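PDB 3LE2: serpin-ZX from Arabidopsis thaliana, which inhibits proteases, among them metacaspase-9 and RD21A, by offering a reactive centre loop for cleavage and trapping the enzyme, which restrains programmed cell death. Local coordinates for residues N32-P37 / H329-E334; D244-L249 / A366-L371. One frame throughout, in Å; residues are numbered along the deposited sequence.

Along the chain the segments alternate: 32-37, 244-249, 329-334, 366-371. Interaction 1 (32-37 / 329-334) is buried about 6 Å from the centre of the chain, where strand 326-335 packs across strand 33-35. Interaction 2 (244-249 / 366-371) lies about 20 Å from that centre. The two centres are 19 Å apart, with nearest atoms about 7 Å apart and not touching. Strand 382-388 connects them: it pairs with strand 33-35 and with strand 370-376, which itself pairs with strand 236-243, the pattern of serpin sheet B. Residues 329-334 precede the reactive centre loop (339-363) and residues 366-371 follow it, so each contact includes a piece of chain flanking that loop.

Interaction 1: residues N32-P37 / H329-E334; sequences NVIFSP and HKACIE
The backbone N-H of S36 donates to NE2 of the H329 ring, the one hydrogen bond between these segments. S36 N lies 3.0 Å from H329 NE2. The bond is nearly straight, with an N-H...acceptor angle of 171°, and the donor is somewhat tilted from the ring plane. H329 CG stands anti to its backbone N (chi1 178°), which carries the imidazole up to the end of strand 33-35. There H329 CD2 meets F35 CB at 3.8 Å, and F35 CA lies at the ring edge.

Packing is close on the apolar side as well. I34 and I333 cross at about a right angle, I34 CG1 sitting 3.9 Å from I333 CB, while the other branch, I34 CG2, settles 3.7 Å from A331 O. A331 CB fills the middle, 3.9 Å from F35 CA. The strand axes, 5.8 Å apart at an angle of 116°, fit layers packed across each other rather than paired edge to edge. The looser side is the far face of strand 326-335: the C-beta atoms of K330 and C332 point away from strand 33-35, and both residues are partly exposed.

S36 also precedes helix 37-49 as its N-cap, with OG bonded to S39 and L383. H329 ND1 makes a weak bond to N171 on strand 167-176, the partner strand that separates from 326-335 when a serpin inserts its cleaved loop. This is the serpin shutter region. Because NE2 serves as an acceptor, its lone pair must be available, which favours a neutral H329 protonated at ND1; protonation of NE2 would probably cost this bond.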
ATOM      1  N   ASN A  32      10.035   4.950   9.299  1.00 25.01           N
ATOM      2  CA  ASN A  32       9.336   5.010   8.030  1.00 29.78           C
ATOM      3  C   ASN A  32       8.286   3.913   7.970  1.00 34.99           C
ATOM      4  O   ASN A  32       8.458   2.862   8.594  1.00 32.69           O
ATOM      5  CB  ASN A  32      10.328   4.847   6.880  1.00 26.55           C
ATOM      6  CG  ASN A  32      11.259   6.024   6.750  1.00 30.13           C
ATOM      7  OD1 ASN A  32      10.893   7.153   7.079  1.00 28.55           O
ATOM      8  ND2 ASN A  32      12.474   5.772   6.278  1.00 31.61           N
ATOM      9  N   VAL A  33       7.209   4.162   7.225  1.00 26.02           N
ATOM     10  CA  VAL A  33       6.165   3.167   7.003  1.00 26.71           C
ATOM     11  C   VAL A  33       5.836   3.062   5.506  1.00 32.21           C
ATOM     12  O   VAL A  33       5.805   4.070   4.805  1.00 28.30           O
ATOM     13  CB  VAL A  33       4.853   3.552   7.731  1.00 23.59           C
ATOM     14  CG1 VAL A  33       3.734   2.568   7.365  1.00 21.76           C
ATOM     15  CG2 VAL A  33       5.052   3.621   9.219  1.00 20.74           C
ATOM     16  N   ILE A  34       5.594   1.848   5.019  1.00 28.54           N
ATOM     17  CA  ILE A  34       4.987   1.653   3.695  1.00 22.43           C
ATOM     18  C   ILE A  34       4.172   0.368   3.774  1.00 25.99           C
ATOM     19  O   ILE A  34       4.646  -0.612   4.333  1.00 24.93           O
ATOM     20  CB  ILE A  34       6.034   1.546   2.560  1.00 26.17           C
ATOM     21  CG1 ILE A  34       5.358   1.555   1.188  1.00 29.30           C
ATOM     22  CG2 ILE A  34       6.894   0.293   2.714  1.00 28.18           C
ATOM     23  CD1 ILE A  34       4.757   2.902   0.800  1.00 25.45           C
ATOM     24  N   PHE A  35       2.940   0.378   3.258  1.00 30.40           N
ATOM     25  CA  PHE A  35       2.138  -0.848   3.207  1.00 26.03           C
ATOM     26  C   PHE A  35       1.085  -0.763   2.113  1.00 28.08           C
ATOM     27  O   PHE A  35       0.755   0.316   1.664  1.00 28.34           O
ATOM     28  CB  PHE A  35       1.473  -1.124   4.558  1.00 25.05           C
ATOM     29  CG  PHE A  35       0.270  -0.257   4.831  1.00 22.44           C
ATOM     30  CD1 PHE A  35       0.424   1.027   5.324  1.00 24.52           C
ATOM     31  CD2 PHE A  35      -1.008  -0.734   4.601  1.00 21.64           C
ATOM     32  CE1 PHE A  35      -0.688   1.845   5.583  1.00 26.34           C
ATOM     33  CE2 PHE A  35      -2.125   0.064   4.848  1.00 32.24           C
ATOM     34  CZ  PHE A  35      -1.967   1.359   5.340  1.00 31.06           C
ATOM     35  N   SER A  36       0.553  -1.905   1.693  1.00 25.51           N
ATOM     36  CA  SER A  36      -0.445  -1.922   0.637  1.00 29.87           C
ATOM     37  C   SER A  36      -1.855  -2.215   1.161  1.00 33.51           C
ATOM     38  O   SER A  36      -2.173  -3.352   1.512  1.00 31.75           O
ATOM     39  CB  SER A  36      -0.062  -2.947  -0.437  1.00 27.36           C
ATOM     40  OG  SER A  36      -1.113  -3.114  -1.367  1.00 22.86           O
ATOM     41  N   PRO A  37      -2.709  -1.184   1.208  1.00 26.83           N
ATOM     42  CA  PRO A  37      -4.099  -1.316   1.664  1.00 24.43           C
ATOM     43  C   PRO A  37      -4.883  -2.274   0.766  1.00 28.01           C
ATOM     44  O   PRO A  37      -5.705  -3.042   1.250  1.00 36.65           O
ATOM     45  CB  PRO A  37      -4.660   0.109   1.514  1.00 26.14           C
ATOM     46  CG  PRO A  37      -3.475   0.998   1.418  1.00 34.45           C
ATOM     47  CD  PRO A  37      -2.374   0.192   0.809  1.00 24.49           C
ATOM     48  N   HIS A 329       2.220  -9.020   6.498  1.00 23.50           N
ATOM     49  CA  HIS A 329       2.304  -8.206   5.287  1.00 28.22           C
ATOM     50  C   HIS A 329       3.669  -7.554   5.122  1.00 27.81           C
ATOM     51  O   HIS A 329       4.263  -7.053   6.079  1.00 27.70           O
ATOM     52  CB  HIS A 329       1.209  -7.122   5.270  1.00 24.64           C
ATOM     53  CG  HIS A 329       1.271  -6.214   4.078  1.00 28.59           C
ATOM     54  ND1 HIS A 329       0.969  -6.638   2.799  1.00 34.88           N
ATOM     55  CD2 HIS A 329       1.588  -4.898   3.971  1.00 29.17           C
ATOM     56  CE1 HIS A 329       1.113  -5.630   1.957  1.00 34.59           C
ATOM     57  NE2 HIS A 329       1.482  -4.562   2.641  1.00 34.11           N
ATOM     58  N   LYS A 330       4.152  -7.551   3.891  1.00 25.12           N
ATOM     59  CA  LYS A 330       5.405  -6.903   3.584  1.00 27.23           C
ATOM     60  C   LYS A 330       5.295  -6.099   2.292  1.00 27.85           C
ATOM     61  O   LYS A 330       4.683  -6.542   1.309  1.00 28.45           O
ATOM     62  CB  LYS A 330       6.529  -7.937   3.465  1.00 30.27           C
ATOM     63  CG  LYS A 330       7.919  -7.339   3.172  1.00 30.59           C
ATOM     64  CD  LYS A 330       8.699  -7.032   4.445  1.00 39.37           C
ATOM     65  CE  LYS A 330      10.158  -7.438   4.295  1.00 43.06           C
ATOM     66  NZ  LYS A 330      10.858  -7.567   5.599  1.00 47.91           N
ATOM     67  N   ALA A 331       5.918  -4.924   2.315  1.00 21.11           N
ATOM     68  CA  ALA A 331       5.937  -4.012   1.203  1.00 25.56           C
ATOM     69  C   ALA A 331       7.293  -3.321   1.173  1.00 31.65           C
ATOM     70  O   ALA A 331       7.984  -3.246   2.190  1.00 28.88           O
ATOM     71  CB  ALA A 331       4.837  -2.984   1.386  1.00 27.50           C
ATOM     72  N   CYS A 332       7.684  -2.811   0.013  0.60 30.79           N
ATOM     73  CA  CYS A 332       8.889  -1.986  -0.059  0.60 36.47           C
ATOM     74  C   CYS A 332       8.675  -0.850  -1.054  0.60 33.71           C
ATOM     75  O   CYS A 332       7.819  -0.937  -1.933  0.60 34.68           O
ATOM     76  CB  CYS A 332      10.103  -2.817  -0.470  0.60 33.50           C
ATOM     77  SG  CYS A 332       9.955  -3.408  -2.146  0.60 34.74           S
ATOM     78  N   ILE A 333       9.453   0.214  -0.908  1.00 28.61           N
ATOM     79  CA  ILE A 333       9.305   1.391  -1.748  1.00 31.80           C
ATOM     80  C   ILE A 333      10.668   1.993  -2.006  1.00 32.61           C
ATOM     81  O   ILE A 333      11.619   1.781  -1.244  1.00 28.44           O
ATOM     82  CB  ILE A 333       8.345   2.445  -1.142  1.00 28.41           C
ATOM     83  CG1 ILE A 333       7.966   3.495  -2.194  1.00 28.75           C
ATOM     84  CG2 ILE A 333       8.959   3.095   0.092  1.00 25.47           C
ATOM     85  CD1 ILE A 333       7.190   2.936  -3.387  1.00 29.71           C
ATOM     86  N   GLU A 334      10.773   2.717  -3.109  1.00 33.85           N
ATOM     87  CA  GLU A 334      12.025   3.359  -3.457  1.00 34.73           C
ATOM     88  C   GLU A 334      11.772   4.583  -4.302  1.00 35.11           C
ATOM     89  O   GLU A 334      10.925   4.569  -5.200  1.00 37.20           O
ATOM     90  CB  GLU A 334      12.923   2.400  -4.219  1.00 34.29           C
ATOM     91  CG  GLU A 334      14.099   3.092  -4.860  1.00 37.76           C
ATOM     92  CD  GLU A 334      15.049   2.117  -5.524  1.00 48.51           C
ATOM     93  OE1 GLU A 334      14.598   1.023  -5.939  1.00 54.01           O
ATOM     94  OE2 GLU A 334      16.249   2.450  -5.629  1.00 55.91           O
TER

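Interaction 2: residues D244-L249 / A366-L371; sequences DANNGL and ADHPFL
N246 lays its amide oxygen over one face of the H368 ring, OD1 standing 3.2 Å above the ring plane and offset toward the rim. The two side chains cross at about a right angle, amide and ring planes 52° apart, and the approach to ND1 is too poorly angled for a hydrogen bond. Water 2 lies within hydrogen-bonding distance of both N246 OD1 and D367 OD2, between amide and carboxylate. ND1 instead donates to the neighbouring D367, with H368 ND1 and D367 OD1 2.6 Å apart and the acceptor in the ring plane. NE2 bonds to P243 O, so the imidazole is fixed at both nitrogens; a carboxylate at ND1 and a backbone carbonyl at NE2, both acceptors, are consistent with a positively charged ring. A245 O comes within 3.5 Å of H368 CD2, neither squarely over the face nor at the edge.

Residues A245 to G248 form a type I turn, closed by G248 N to A245 O at 2.8 Å, that leads from strand 236-243 into helix 249-258. In the serpin fold strand 236-243 pairs antiparallel with strand 370-376 in sheet B.

Water 1 bridges the backbones, donating to N246 O and P369 O and accepting a weak bond from L249 N. Beyond it L249 swings CG opposite its own amide nitrogen (chi1 -168°), which sends the two methyls toward P369 and L371: L249 CD2 packs 3.7 Å from P369 CB, and L249 CD1 lies 3.6 Å from L371 CG, each pair obliquely set.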
ATOM      1  N   ASP A 244       2.979  22.231   5.802  1.00 26.19           N
ATOM      2  CA  ASP A 244       3.785  23.446   5.819  1.00 31.67           C
ATOM      3  C   ASP A 244       4.784  23.383   6.973  1.00 33.67           C
ATOM      4  O   ASP A 244       5.950  23.733   6.808  1.00 34.43           O
ATOM      5  CB  ASP A 244       2.899  24.692   5.951  1.00 30.62           C
ATOM      6  CG  ASP A 244       2.002  24.907   4.730  1.00 34.53           C
ATOM      7  OD1 ASP A 244       2.208  24.225   3.706  1.00 33.76           O
ATOM      8  OD2 ASP A 244       1.096  25.758   4.792  1.00 34.49           O
ATOM      9  N   ALA A 245       4.319  22.930   8.137  1.00 29.47           N
ATOM     10  CA  ALA A 245       5.169  22.847   9.332  1.00 35.35           C
ATOM     11  C   ALA A 245       6.042  21.577   9.379  1.00 34.22           C
ATOM     12  O   ALA A 245       5.591  20.475   9.039  1.00 32.02           O
ATOM     13  CB  ALA A 245       4.316  22.972  10.607  1.00 28.47           C
ATOM     14  N   ASN A 246       7.292  21.742   9.809  1.00 32.18           N
ATOM     15  CA  ASN A 246       8.233  20.630   9.901  1.00 32.74           C
ATOM     16  C   ASN A 246       7.659  19.441  10.683  1.00 27.87           C
ATOM     17  O   ASN A 246       7.896  18.289  10.346  1.00 32.06           O
ATOM     18  CB  ASN A 246       9.558  21.088  10.521  1.00 28.17           C
ATOM     19  CG  ASN A 246      10.395  21.924   9.573  1.00 35.18           C
ATOM     20  OD1 ASN A 246      10.156  21.957   8.368  1.00 40.33           O
ATOM     21  ND2 ASN A 246      11.390  22.606  10.118  1.00 39.44           N
ATOM     22  N   ASN A 247       6.885  19.730  11.717  1.00 28.13           N
ATOM     23  CA  ASN A 247       6.287  18.678  12.518  1.00 33.90           C
ATOM     24  C   ASN A 247       4.800  18.507  12.228  1.00 33.93           C
ATOM     25  O   ASN A 247       4.063  18.032  13.088  1.00 38.03           O
ATOM     26  CB  ASN A 247       6.478  18.988  14.010  1.00 40.53           C
ATOM     27  CG  ASN A 247       5.731  20.242  14.440  1.00 46.12           C
ATOM     28  OD1 ASN A 247       5.329  21.050  13.604  1.00 51.66           O
ATOM     29  ND2 ASN A 247       5.533  20.406  15.744  1.00 48.80           N
ATOM     30  N   GLY A 248       4.356  18.883  11.024  1.00 30.31           N
ATOM     31  CA  GLY A 248       2.931  18.939  10.756  1.00 28.02           C
ATOM     32  C   GLY A 248       2.288  17.611  10.403  1.00 32.06           C
ATOM     33  O   GLY A 248       1.059  17.516  10.284  1.00 32.37           O
ATOM     34  N   LEU A 249       3.113  16.582  10.233  1.00 27.83           N
ATOM     35  CA  LEU A 249       2.635  15.322   9.678  1.00 27.20           C
ATOM     36  C   LEU A 249       1.405  14.788  10.397  1.00 25.25           C
ATOM     37  O   LEU A 249       0.397  14.469   9.776  1.00 27.98           O
ATOM     38  CB  LEU A 249       3.744  14.251   9.658  1.00 36.79           C
ATOM     39  CG  LEU A 249       3.426  12.998   8.824  1.00 30.90           C
ATOM     40  CD1 LEU A 249       2.881  13.431   7.473  1.00 30.12           C
ATOM     41  CD2 LEU A 249       4.649  12.124   8.628  1.00 24.98           C
ATOM     42  N   ALA A 366      10.720  19.198   0.192  1.00 28.62           N
ATOM     43  CA  ALA A 366      10.320  18.160   1.126  1.00 30.31           C
ATOM     44  C   ALA A 366      11.466  17.827   2.070  1.00 35.71           C
ATOM     45  O   ALA A 366      11.982  16.707   2.082  1.00 33.39           O
ATOM     46  CB  ALA A 366       9.870  16.926   0.373  1.00 27.19           C
ATOM     47  N   ASP A 367      11.867  18.815   2.859  1.00 34.02           N
ATOM     48  CA  ASP A 367      12.968  18.644   3.782  1.00 30.94           C
ATOM     49  C   ASP A 367      12.449  18.319   5.170  1.00 31.96           C
ATOM     50  O   ASP A 367      13.113  18.582   6.170  1.00 29.06           O
ATOM     51  CB  ASP A 367      13.813  19.913   3.821  1.00 31.02           C
ATOM     52  CG  ASP A 367      13.041  21.102   4.341  1.00 37.88           C
ATOM     53  OD1 ASP A 367      11.811  20.988   4.532  1.00 35.09           O
ATOM     54  OD2 ASP A 367      13.662  22.160   4.562  1.00 39.73           O
ATOM     55  N   HIS A 368      11.244  17.764   5.228  1.00 32.86           N
ATOM     56  CA  HIS A 368      10.674  17.316   6.490  1.00 29.87           C
ATOM     57  C   HIS A 368       9.625  16.250   6.186  1.00 30.35           C
ATOM     58  O   HIS A 368       9.307  16.027   5.024  1.00 28.25           O
ATOM     59  CB  HIS A 368      10.097  18.491   7.280  1.00 29.64           C
ATOM     60  CG  HIS A 368       9.154  19.343   6.493  1.00 34.50           C
ATOM     61  ND1 HIS A 368       9.583  20.243   5.539  1.00 35.22           N
ATOM     62  CD2 HIS A 368       7.803  19.447   6.527  1.00 35.34           C
ATOM     63  CE1 HIS A 368       8.539  20.858   5.012  1.00 25.16           C
ATOM     64  NE2 HIS A 368       7.446  20.395   5.596  1.00 29.60           N
ATOM     65  N   PRO A 369       9.119  15.558   7.222  1.00 30.97           N
ATOM     66  CA  PRO A 369       8.225  14.409   7.005  1.00 31.62           C
ATOM     67  C   PRO A 369       6.955  14.692   6.205  1.00 29.41           C
ATOM     68  O   PRO A 369       6.269  15.690   6.411  1.00 29.41           O
ATOM     69  CB  PRO A 369       7.883  13.962   8.426  1.00 24.37           C
ATOM     70  CG  PRO A 369       9.118  14.324   9.197  1.00 31.13           C
ATOM     71  CD  PRO A 369       9.534  15.660   8.629  1.00 26.73           C
ATOM     72  N   PHE A 370       6.655  13.772   5.296  1.00 30.95           N
ATOM     73  CA  PHE A 370       5.514  13.883   4.410  1.00 30.51           C
ATOM     74  C   PHE A 370       4.846  12.526   4.275  1.00 32.51           C
ATOM     75  O   PHE A 370       5.456  11.500   4.592  1.00 27.31           O
ATOM     76  CB  PHE A 370       5.949  14.408   3.035  1.00 28.59           C
ATOM     77  CG  PHE A 370       7.135  13.677   2.424  1.00 24.93           C
ATOM     78  CD1 PHE A 370       8.435  14.088   2.688  1.00 24.07           C
ATOM     79  CD2 PHE A 370       6.944  12.628   1.538  1.00 22.34           C
ATOM     80  CE1 PHE A 370       9.537  13.436   2.113  1.00 24.78           C
ATOM     81  CE2 PHE A 370       8.041  11.968   0.956  1.00 25.19           C
ATOM     82  CZ  PHE A 370       9.340  12.380   1.242  1.00 23.14           C
ATOM     83  N   LEU A 371       3.590  12.527   3.833  1.00 25.75           N
ATOM     84  CA  LEU A 371       2.897  11.286   3.538  1.00 23.53           C
ATOM     85  C   LEU A 371       3.124  10.908   2.099  1.00 25.21           C
ATOM     86  O   LEU A 371       3.475  11.748   1.273  1.00 24.64           O
ATOM     87  CB  LEU A 371       1.393  11.406   3.771  1.00 21.13           C
ATOM     88  CG  LEU A 371       0.929  11.405   5.219  1.00 40.81           C
ATOM     89  CD1 LEU A 371      -0.565  11.645   5.276  1.00 35.89           C
ATOM     90  CD2 LEU A 371       1.313  10.080   5.895  1.00 30.66           C
TER
HETATM   91  O   HOH W   1       5.785  16.747   8.937  1.00 30.36           O
HETATM   92  O   HOH W   2      11.636  23.622   6.354  1.00 56.97           O